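Local atomic coordinates of TRAP dicarboxylate transporter-DctP subunit (Marinobacter aquaeolei, PDB entry 4PFI), a protein that probably serves as the periplasmic solute-binding component of a TRAP transporter, capturing a substrate, perhaps a dicarboxylate, for uptake. Residues 44-48 and 49-53; 278-281 and 282-286; 138-141 and 142-146. All coordinates share one frame; numbering follows the deposited sequence.

Contact 1 comes first along the chain, where the loop 44-48 after strand 37-41 turns into helix 49-65. Contact 3 follows on helix 134-145, against strand 149-164 and helix 318-339. Contact 2 comes last, within the long helix 263-296. Each contact joins adjoining residues and closes no more than a helical turn or a short bend, and the three run in series without nesting or crossing. Contacts 1 and 2 touch, joining the start of helix 49-65 to helix 263-296: Leu285 CD2 packs against the backbone of Gly47 and Val49, and Val49 meets Gln282. Contact 3 stands apart, its centre about 26 Å from that of contact 1 and 27 Å from that of contact 2.

Contact 1: residues 44-48 and 49-53; sequences EIEGS and VQHLY
Ser48 OG takes a hydrogen bond from His51 N at 3.1 Å and gives one to Ile45 O at 2.7 Å. One hydroxyl thus ties the loop to the first turn of the helix. Its chi1 of 69° sets OG between the backbone N and the carbonyl carbon, where it can meet both partners. Ile45 O also accepts from Ser48 N, so two bonds grip this carbonyl. The serine is buried, and its own carbonyl starts the helical ladder: Leu52 N reaches Ser48 O at 2.9 Å in a nearly straight bond. The Leu52 side chain leans on the same oxygen, with CG 3.4 Å from Ser48 O.

Ser48 is the N-cap of helix 49-65. A type II turn from Ile45 to Ser48 brings the chain from strand 37-41 into it. Gly47 suits this turn, since a CB at its backbone angles would press on the carbonyl O of Glu46.

On the inner side, Glu44 and Gln50 cross at about a right angle. Their carboxylate and amide planes are stacked, 19° apart, and Glu44 OE2 rests 3.4 Å from Gln50 CG. The amide ends bond elsewhere: Gln50 OE1 accepts from Glu43 N, and NE2 donates to Glu157. That fixes the amide's rotation. Glu157 also lies close to Glu44 OE2, a pairing of acids that may favour a proton on one of them.

The other side is looser. Glu46 is exposed and runs beside His51, pointing the same way. Glu46 CA makes a CH-pi contact over one ring face, 3.9 Å from the centroid, and Glu46 CG lies over the same ring, offset toward its rim. The His51 CG is anti to its own N (chi1 -167°), which swings the ring back over the loop. Glu46 OE2 stays 5.2 Å from His51 NE2.

Contact 2: residues 278-281 and 282-286; sequences AWTL and QEDLN
A stretch of regular alpha-helix within the long helix 263-296 carries this contact. Its backbone ladder runs from Gln282 N to Ala278 O, through a weak bond from Glu283 N to Trp279 O, to Leu285 N on Leu281 O at 2.9 Å. Gln282 does most of the side-chain work. Its chi1 of 65° and a bend at chi2 (75°) fold the chain back along the preceding turn, with CG 3.3 Å from Ala278 O. NE2 comes 4.0 Å from Trp279 CE3, and the amide stands steeply to the indole, their planes 77° apart. The other end of the amide reaches forward: Asn286 ND2 donates to Gln282 OE1 at 3.0 Å, in both the carbonyl plane and the asparagine's amide plane. On the exposed side, Thr280 CG2 runs alongside Asp284, 3.8 Å from OD2.

Asn286 also donates to Glu157 O and accepts from Phe223 N, which ties this helix to strand 149-164 and helix 222-228. Trp279 packs on helix 124-132 and Pro156. The helix also lies against helix 49-65.

Contact 3: residues 138-141 and 142-146; sequences SAFE and PAYHN
Tyr144 lays one edge of its ring over the preceding turn, with CD1 3.3 Å from Phe140 O, close to the ring plane. Beyond it CE1 meets Phe140 CD1 at 4.1 Å, and the two side chains cross obliquely. With its CG anti to the carbonyl carbon (chi1 -85°), the tyrosine ring leans back toward Phe140. Tyr144 N donates to the same Phe140 O at 3.2 Å, so that carbonyl meets both backbone and ring of one residue. A leucine in place of Tyr144 would probably leave Phe140 CD1 without the aromatic carbon CE1 it packs on and open a gap beside the Phe140 ring, toward strand 149-164.

One residue on, His145 N bonds to Glu141 O at 2.9 Å in the carbonyl plane. The imidazole turns back as well, and its CD2 lies 3.1 Å from that oxygen. His145 ND1 is held by Glu253.

Pro142 has no N-H to give, and the helix kinks here. Its CD sits 3.0 Å from Ser138 O, where a helical amide would otherwise bond.

All this belongs to the C-terminal half of helix 134-145. Phe140 meets Phe154 of strand 149-164 and Phe136 edge-to-face, and Tyr144 packs on Leu151 and Phe154 of the same strand. Ala139 and Phe140 touch helix 318-339, while Ala143 touches Val108 and Glu110 in a loop.

Contact 1: residues 44-48 and 49-53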
loop_
_atom_site.group_PDB
_atom_site.type_symbol
_atom_site.label_atom_id
_atom_site.label_comp_id
_atom_site.label_asym_id
_atom_site.label_seq_id
_atom_site.Cartn_x
_atom_site.Cartn_y
_atom_site.Cartn_z
ATOM N N GLU A 44 -0.748 -0.787 -10.763
ATOM C CA GLU A 44 -0.809 0.655 -10.993
ATOM C C GLU A 44 -0.297 1.032 -12.401
ATOM O O GLU A 44 0.388 0.247 -13.062
ATOM C CB GLU A 44 -0.032 1.389 -9.875
ATOM C CG GLU A 44 -0.519 1.045 -8.456
ATOM C CD GLU A 44 0.112 1.906 -7.332
ATOM O OE1 GLU A 44 -0.638 2.263 -6.378
ATOM O OE2 GLU A 44 1.341 2.221 -7.379
ATOM N N ILE A 45 -0.634 2.223 -12.869
ATOM C CA ILE A 45 -0.255 2.633 -14.222
ATOM C C ILE A 45 1.173 3.172 -14.301
ATOM O O ILE A 45 1.898 3.250 -13.301
ATOM C CB ILE A 45 -1.179 3.748 -14.772
ATOM C CG1 ILE A 45 -1.264 4.915 -13.780
ATOM C CG2 ILE A 45 -2.563 3.218 -15.065
ATOM C CD1 ILE A 45 -1.677 6.227 -14.423
ATOM N N GLU A 46 1.542 3.571 -15.513
ATOM C CA GLU A 46 2.844 4.155 -15.797
ATOM C C GLU A 46 3.009 5.463 -15.030
ATOM O O GLU A 46 2.090 6.279 -14.955
ATOM C CB GLU A 46 2.987 4.379 -17.309
ATOM C CG GLU A 46 2.779 3.096 -18.115
ATOM C CD GLU A 46 3.039 3.252 -19.612
ATOM O OE1 GLU A 46 3.514 4.329 -20.040
ATOM O OE2 GLU A 46 2.769 2.287 -20.370
ATOM N N GLY A 47 4.163 5.647 -14.410
ATOM C CA GLY A 47 4.390 6.847 -13.634
ATOM C C GLY A 47 4.273 6.576 -12.147
ATOM O O GLY A 47 4.872 7.279 -11.346
ATOM N N SER A 48 3.514 5.550 -11.778
ATOM C CA SER A 48 3.364 5.179 -10.374
ATOM C C SER A 48 4.652 4.655 -9.737
ATOM O O SER A 48 5.595 4.269 -10.428
ATOM C CB SER A 48 2.337 4.064 -10.241
ATOM O OG SER A 48 2.877 2.876 -10.811
ATOM N N VAL A 49 4.648 4.593 -8.411
ATOM C CA VAL A 49 5.737 4.018 -7.636
ATOM C C VAL A 49 6.026 2.576 -8.066
ATOM O O VAL A 49 7.181 2.185 -8.186
ATOM C CB VAL A 49 5.418 4.033 -6.130
ATOM C CG1 VAL A 49 6.554 3.411 -5.326
ATOM C CG2 VAL A 49 5.131 5.459 -5.643
ATOM N N GLN A 50 4.980 1.791 -8.297
ATOM C CA GLN A 50 5.137 0.427 -8.772
ATOM C C GLN A 50 5.861 0.382 -10.117
ATOM O O GLN A 50 6.780 -0.416 -10.305
ATOM C CB GLN A 50 3.770 -0.266 -8.873
ATOM C CG GLN A 50 3.219 -0.646 -7.518
ATOM C CD GLN A 50 1.998 -1.517 -7.566
ATOM O OE1 GLN A 50 1.727 -2.200 -8.561
ATOM N NE2 GLN A 50 1.231 -1.501 -6.476
ATOM N N HIS A 51 5.439 1.214 -11.057
ATOM C CA HIS A 51 6.097 1.268 -12.338
ATOM C C HIS A 51 7.599 1.681 -12.202
ATOM O O HIS A 51 8.483 1.041 -12.767
ATOM C CB HIS A 51 5.367 2.224 -13.263
ATOM C CG HIS A 51 5.789 2.103 -14.690
ATOM N ND1 HIS A 51 6.190 3.183 -15.441
ATOM C CD2 HIS A 51 5.886 1.018 -15.498
ATOM C CE1 HIS A 51 6.508 2.773 -16.661
ATOM N NE2 HIS A 51 6.332 1.469 -16.717
ATOM N N LEU A 52 7.875 2.744 -11.451
ATOM C CA LEU A 52 9.245 3.198 -11.271
ATOM C C LEU A 52 10.096 2.102 -10.662
ATOM O O LEU A 52 11.225 1.870 -11.092
ATOM C CB LEU A 52 9.282 4.434 -10.389
ATOM C CG LEU A 52 8.657 5.646 -11.076
ATOM C CD1 LEU A 52 8.573 6.830 -10.114
ATOM C CD2 LEU A 52 9.434 5.999 -12.333
ATOM N N TYR A 53 9.542 1.436 -9.654
ATOM C CA TYR A 53 10.219 0.326 -8.988
ATOM C C TYR A 53 10.509 -0.766 -10.010
ATOM O O TYR A 53 11.638 -1.254 -10.123
ATOM C CB TYR A 53 9.338 -0.236 -7.875
ATOM C CG TYR A 53 9.892 -1.426 -7.116
ATOM C CD1 TYR A 53 9.736 -2.736 -7.596
ATOM C CD2 TYR A 53 10.549 -1.252 -5.899
ATOM C CE1 TYR A 53 10.229 -3.833 -6.885
ATOM C CE2 TYR A 53 11.044 -2.347 -5.186
ATOM C CZ TYR A 53 10.880 -3.627 -5.685
ATOM O OH TYR A 53 11.376 -4.686 -4.962
#

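Contact 2: residues 278-281 and 282-286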
loop_
_atom_site.group_PDB
_atom_site.type_symbol
_atom_site.label_atom_id
_atom_site.label_comp_id
_atom_site.label_asym_id
_atom_site.label_seq_id
_atom_site.Cartn_x
_atom_site.Cartn_y
_atom_site.Cartn_z
ATOM N N ALA A 278 13.334 2.464 -2.959
ATOM C CA ALA A 278 11.888 2.618 -2.989
ATOM C C ALA A 278 11.443 3.715 -2.016
ATOM O O ALA A 278 10.536 4.459 -2.315
ATOM C CB ALA A 278 11.203 1.306 -2.655
ATOM N N TRP A 279 12.084 3.804 -0.854
ATOM C CA TRP A 279 11.740 4.844 0.095
ATOM C C TRP A 279 12.017 6.205 -0.513
ATOM O O TRP A 279 11.290 7.163 -0.272
ATOM C CB TRP A 279 12.480 4.669 1.410
ATOM C CG TRP A 279 11.861 3.573 2.205
ATOM C CD1 TRP A 279 12.203 2.240 2.179
ATOM C CD2 TRP A 279 10.783 3.690 3.138
ATOM N NE1 TRP A 279 11.394 1.536 3.030
ATOM C CE2 TRP A 279 10.517 2.398 3.633
ATOM C CE3 TRP A 279 10.021 4.760 3.610
ATOM C CZ2 TRP A 279 9.527 2.148 4.579
ATOM C CZ3 TRP A 279 9.022 4.506 4.547
ATOM C CH2 TRP A 279 8.789 3.216 5.021
ATOM N N THR A 280 13.037 6.272 -1.354
ATOM C CA THR A 280 13.409 7.538 -1.954
ATOM C C THR A 280 12.543 7.865 -3.167
ATOM O O THR A 280 12.211 9.014 -3.390
ATOM C CB THR A 280 14.888 7.548 -2.351
ATOM O OG1 THR A 280 15.694 7.426 -1.166
ATOM C CG2 THR A 280 15.238 8.848 -3.107
ATOM N N LEU A 281 12.173 6.858 -3.945
ATOM C CA LEU A 281 11.329 7.079 -5.110
ATOM C C LEU A 281 9.966 7.585 -4.673
ATOM O O LEU A 281 9.400 8.494 -5.286
ATOM C CB LEU A 281 11.137 5.779 -5.876
ATOM C CG LEU A 281 12.315 5.350 -6.752
ATOM C CD1 LEU A 281 12.170 3.885 -7.149
ATOM C CD2 LEU A 281 12.410 6.250 -7.991
ATOM N N GLN A 282 9.429 7.025 -3.600
ATOM C CA GLN A 282 8.073 7.394 -3.254
ATOM C C GLN A 282 8.057 8.778 -2.618
ATOM O O GLN A 282 7.150 9.553 -2.898
ATOM C CB GLN A 282 7.361 6.337 -2.386
ATOM C CG GLN A 282 7.950 6.127 -1.020
ATOM C CD GLN A 282 7.603 7.249 -0.081
ATOM O OE1 GLN A 282 6.750 8.078 -0.382
ATOM N NE2 GLN A 282 8.273 7.299 1.052
ATOM N N GLU A 283 9.047 9.098 -1.782
ATOM C CA GLU A 283 9.097 10.427 -1.148
ATOM C C GLU A 283 9.102 11.517 -2.227
ATOM O O GLU A 283 8.347 12.489 -2.150
ATOM C CB GLU A 283 10.348 10.581 -0.260
ATOM C CG GLU A 283 10.411 11.923 0.495
ATOM C CD GLU A 283 11.633 12.064 1.390
ATOM O OE1 GLU A 283 12.502 11.170 1.364
ATOM O OE2 GLU A 283 11.735 13.075 2.127
ATOM N N ASP A 284 9.960 11.326 -3.233
ATOM C CA ASP A 284 10.109 12.251 -4.353
ATOM C C ASP A 284 8.855 12.309 -5.250
ATOM O O ASP A 284 8.388 13.397 -5.592
ATOM C CB ASP A 284 11.311 11.836 -5.208
ATOM C CG ASP A 284 12.668 12.247 -4.592
ATOM O OD1 ASP A 284 12.713 13.116 -3.680
ATOM O OD2 ASP A 284 13.707 11.711 -5.047
ATOM N N LEU A 285 8.307 11.151 -5.635
ATOM C CA LEU A 285 7.139 11.161 -6.516
ATOM C C LEU A 285 5.962 11.858 -5.815
ATOM O O LEU A 285 5.253 12.668 -6.404
ATOM C CB LEU A 285 6.718 9.760 -6.935
ATOM C CG LEU A 285 5.456 9.701 -7.827
ATOM C CD1 LEU A 285 5.644 10.431 -9.164
ATOM C CD2 LEU A 285 5.054 8.260 -8.070
ATOM N N ASN A 286 5.768 11.536 -4.546
ATOM C CA ASN A 286 4.683 12.125 -3.797
ATOM C C ASN A 286 4.873 13.642 -3.633
ATOM O O ASN A 286 3.901 14.393 -3.704
ATOM C CB ASN A 286 4.496 11.410 -2.462
ATOM C CG ASN A 286 3.805 10.073 -2.627
ATOM O OD1 ASN A 286 2.772 9.994 -3.290
ATOM N ND2 ASN A 286 4.393 8.992 -2.072
#

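Contact 3: residues 138-141 and 142-146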
loop_
_atom_site.group_PDB
_atom_site.type_symbol
_atom_site.label_atom_id
_atom_site.label_comp_id
_atom_site.label_asym_id
_atom_site.label_seq_id
_atom_site.Cartn_x
_atom_site.Cartn_y
_atom_site.Cartn_z
ATOM N N SER A 138 9.449 -13.286 7.292
ATOM C CA SER A 138 9.196 -14.703 7.494
ATOM C C SER A 138 7.877 -14.941 8.233
ATOM O O SER A 138 7.186 -15.922 7.970
ATOM C CB SER A 138 10.365 -15.374 8.235
ATOM O OG SER A 138 10.666 -14.709 9.447
ATOM N N ALA A 139 7.516 -14.045 9.145
ATOM C CA ALA A 139 6.242 -14.173 9.855
ATOM C C ALA A 139 5.041 -14.154 8.882
ATOM O O ALA A 139 3.968 -14.683 9.185
ATOM C CB ALA A 139 6.104 -13.074 10.931
ATOM N N PHE A 140 5.243 -13.581 7.700
ATOM C CA PHE A 140 4.174 -13.445 6.730
ATOM C C PHE A 140 4.188 -14.541 5.704
ATOM O O PHE A 140 3.146 -14.868 5.142
ATOM C CB PHE A 140 4.308 -12.114 5.998
ATOM C CG PHE A 140 3.579 -10.995 6.646
ATOM C CD1 PHE A 140 2.220 -10.839 6.446
ATOM C CD2 PHE A 140 4.252 -10.080 7.426
ATOM C CE1 PHE A 140 1.537 -9.781 7.020
ATOM C CE2 PHE A 140 3.583 -9.020 7.999
ATOM C CZ PHE A 140 2.216 -8.864 7.797
ATOM N N GLU A 141 5.373 -15.080 5.438
ATOM C CA GLU A 141 5.560 -16.092 4.389
ATOM C C GLU A 141 4.522 -17.219 4.392
ATOM O O GLU A 141 3.996 -17.569 3.347
ATOM C CB GLU A 141 6.966 -16.700 4.462
ATOM C CG GLU A 141 8.037 -15.896 3.745
ATOM C CD GLU A 141 9.420 -16.552 3.806
ATOM O OE1 GLU A 141 9.523 -17.797 3.638
ATOM O OE2 GLU A 141 10.408 -15.816 4.035
ATOM N N PRO A 142 4.247 -17.811 5.562
ATOM C CA PRO A 142 3.279 -18.913 5.653
ATOM C C PRO A 142 1.870 -18.484 5.235
ATOM O O PRO A 142 1.194 -19.244 4.542
ATOM C CB PRO A 142 3.314 -19.288 7.139
ATOM C CG PRO A 142 4.625 -18.787 7.633
ATOM C CD PRO A 142 4.875 -17.533 6.864
ATOM N N ALA A 143 1.439 -17.285 5.635
ATOM C CA ALA A 143 0.102 -16.808 5.287
ATOM C C ALA A 143 -0.033 -16.691 3.771
ATOM O O ALA A 143 -1.085 -16.990 3.201
ATOM C CB ALA A 143 -0.183 -15.479 5.960
ATOM N N TYR A 144 1.049 -16.275 3.123
ATOM C CA TYR A 144 1.073 -16.141 1.672
ATOM C C TYR A 144 1.090 -17.494 0.970
ATOM O O TYR A 144 0.420 -17.679 -0.055
ATOM C CB TYR A 144 2.299 -15.340 1.235
ATOM C CG TYR A 144 2.093 -13.842 1.265
ATOM C CD1 TYR A 144 2.266 -13.132 2.438
ATOM C CD2 TYR A 144 1.732 -13.143 0.122
ATOM C CE1 TYR A 144 2.089 -11.793 2.479
ATOM C CE2 TYR A 144 1.555 -11.785 0.154
ATOM C CZ TYR A 144 1.736 -11.119 1.342
ATOM O OH TYR A 144 1.584 -9.772 1.441
ATOM N N HIS A 145 1.885 -18.421 1.514
ATOM C CA HIS A 145 1.989 -19.780 0.986
ATOM C C HIS A 145 0.614 -20.397 1.036
ATOM O O HIS A 145 0.170 -21.017 0.081
ATOM C CB HIS A 145 2.970 -20.625 1.800
ATOM C CG HIS A 145 4.413 -20.369 1.479
ATOM N ND1 HIS A 145 4.912 -20.409 0.192
ATOM C CD2 HIS A 145 5.473 -20.104 2.283
ATOM C CE1 HIS A 145 6.211 -20.164 0.217
ATOM N NE2 HIS A 145 6.576 -19.972 1.472
ATOM N N ASN A 146 -0.072 -20.181 2.151
ATOM C CA ASN A 146 -1.442 -20.652 2.331
ATOM C C ASN A 146 -2.380 -20.187 1.210
ATOM O O ASN A 146 -3.422 -20.792 0.982
ATOM C CB ASN A 146 -1.969 -20.186 3.692
ATOM C CG ASN A 146 -3.280 -20.838 4.070
ATOM O OD1 ASN A 146 -4.350 -20.257 3.868
ATOM N ND2 ASN A 146 -3.210 -22.042 4.642
#